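Local coordinates for protein 3',5'-nucleoside bisphosphate phosphatase (Chromobacterium violaceum, PDB 2YB1) that uses manganese ions to hydrolyse nucleoside 3',5'-bisphosphates, releasing the nucleoside 5'-phosphate and orthophosphate, at residues A[117-122]-A[136-141]. Sequence-based numbering, arbitrary orientation.
Sequences GCFDGA and HFARHL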
# COMPACT_ATOMS: atom_id res chain seq x y z
N GLY A 117 11.04 -12.10 -22.55
CA GLY A 117 10.50 -10.78 -22.79
C GLY A 117 9.68 -10.16 -21.67
O GLY A 117 9.01 -9.15 -21.90
N CYS A 118 9.71 -10.75 -20.47
CA CYS A 118 8.87 -10.26 -19.37
C CYS A 118 9.29 -8.93 -18.75
O CYS A 118 8.43 -8.13 -18.38
CB CYS A 118 8.70 -11.34 -18.29
SG CYS A 118 7.77 -12.76 -18.90
N PHE A 119 10.59 -8.68 -18.61
CA PHE A 119 11.03 -7.37 -18.14
C PHE A 119 10.54 -6.29 -19.10
O PHE A 119 9.95 -5.29 -18.67
CB PHE A 119 12.55 -7.28 -18.00
CG PHE A 119 13.04 -5.91 -17.58
CD1 PHE A 119 12.94 -5.49 -16.25
CD2 PHE A 119 13.61 -5.04 -18.50
CE1 PHE A 119 13.39 -4.24 -15.86
CE2 PHE A 119 14.06 -3.78 -18.12
CZ PHE A 119 13.94 -3.38 -16.79
N ASP A 120 10.78 -6.49 -20.39
CA ASP A 120 10.35 -5.50 -21.39
C ASP A 120 8.84 -5.30 -21.34
O ASP A 120 8.36 -4.17 -21.39
CB ASP A 120 10.78 -5.91 -22.80
CG ASP A 120 12.27 -5.79 -23.02
OD1 ASP A 120 12.98 -5.21 -22.17
OD2 ASP A 120 12.74 -6.25 -24.07
N GLY A 121 8.10 -6.40 -21.26
CA GLY A 121 6.65 -6.34 -21.22
C GLY A 121 6.13 -5.62 -19.99
O GLY A 121 5.22 -4.78 -20.08
N ALA A 122 6.71 -5.93 -18.83
CA ALA A 122 6.34 -5.26 -17.59
C ALA A 122 6.57 -3.75 -17.70
O ALA A 122 5.77 -2.95 -17.25
CB ALA A 122 7.15 -5.85 -16.41
N HIS A 136 3.38 -5.07 -12.28
CA HIS A 136 3.56 -4.81 -13.70
C HIS A 136 3.88 -6.09 -14.48
O HIS A 136 3.39 -6.27 -15.60
CB HIS A 136 4.64 -3.76 -13.92
CG HIS A 136 4.40 -2.48 -13.19
ND1 HIS A 136 5.26 -1.99 -12.23
CD2 HIS A 136 3.38 -1.58 -13.28
CE1 HIS A 136 4.79 -0.85 -11.76
NE2 HIS A 136 3.66 -0.57 -12.39
N PHE A 137 4.69 -6.97 -13.89
CA PHE A 137 4.99 -8.27 -14.50
C PHE A 137 3.72 -9.08 -14.67
O PHE A 137 3.51 -9.72 -15.69
CB PHE A 137 6.00 -9.06 -13.65
CG PHE A 137 7.44 -8.71 -13.92
CD1 PHE A 137 8.01 -7.55 -13.39
CD2 PHE A 137 8.22 -9.51 -14.74
CE1 PHE A 137 9.33 -7.22 -13.65
CE2 PHE A 137 9.55 -9.18 -15.01
CZ PHE A 137 10.10 -8.03 -14.46
N ALA A 138 2.85 -9.03 -13.66
CA ALA A 138 1.60 -9.78 -13.72
C ALA A 138 0.68 -9.24 -14.82
O ALA A 138 0.07 -10.02 -15.56
CB ALA A 138 0.90 -9.75 -12.36
N ARG A 139 0.57 -7.92 -14.93
CA ARG A 139 -0.26 -7.33 -15.98
C ARG A 139 0.25 -7.74 -17.34
O ARG A 139 -0.55 -8.02 -18.24
CB ARG A 139 -0.32 -5.80 -15.88
CG ARG A 139 -1.13 -5.33 -14.71
CD ARG A 139 -1.40 -3.83 -14.70
NE ARG A 139 -2.09 -3.52 -13.44
CZ ARG A 139 -1.71 -2.61 -12.56
NH1 ARG A 139 -0.66 -1.83 -12.80
NH2 ARG A 139 -2.42 -2.47 -11.44
N HIS A 140 1.57 -7.78 -17.49
CA HIS A 140 2.17 -8.22 -18.75
C HIS A 140 1.80 -9.67 -19.03
O HIS A 140 1.37 -10.00 -20.14
CB HIS A 140 3.69 -8.08 -18.77
CG HIS A 140 4.32 -8.76 -19.95
ND1 HIS A 140 4.05 -8.39 -21.25
CD2 HIS A 140 5.18 -9.81 -20.03
CE1 HIS A 140 4.73 -9.17 -22.08
NE2 HIS A 140 5.42 -10.04 -21.36
N LEU A 141 1.98 -10.54 -18.04
CA LEU A 141 1.71 -11.97 -18.22
C LEU A 141 0.25 -12.23 -18.60
O LEU A 141 -0.04 -13.13 -19.40
CB LEU A 141 2.12 -12.77 -16.98
CG LEU A 141 3.64 -12.85 -16.78
CD1 LEU A 141 3.99 -13.22 -15.35
CD2 LEU A 141 4.27 -13.83 -17.79
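The imidazole of His140 lies with one face over the backbone of Gly121, whose CA sits 3.5 Å from the ring centroid and 18° off the normal, a CH-pi contact. The absent side chain of Gly121 lets the ring settle directly on the helix: Gly121 CA comes within 3.3 Å of His140 ND1. A chi1 of 170°, which sets CG opposite the backbone N, carries the His140 ring across to the other helix, and Cys118 SG lies at the edge of this ring. The Phe137 ring repeats the theme with a methyl group: Ala122 CB stands over one face, 3.7 Å from the centroid. The CE2 side of the Phe137 ring runs alongside Cys118, Phe137 CE2 lying 4.0 Å from Cys118 CB, and Phe137 CZ meets the edge of the Phe119 ring, near its plane. Cys118 SG also touches Leu141 CD2 at 3.8 Å. The pair thus illustrates close helix packing over small residues, the axes 8.2 Å apart and nearly perpendicular at 99°. The side chain of Phe137 comes to about 7 Å from the bound AMP at nearest atoms. Within the PHP domain, helix 99-112 adds Leu110 against both Cys118 and Phe137, while helix 150-156 packs on Leu141 and Ala138.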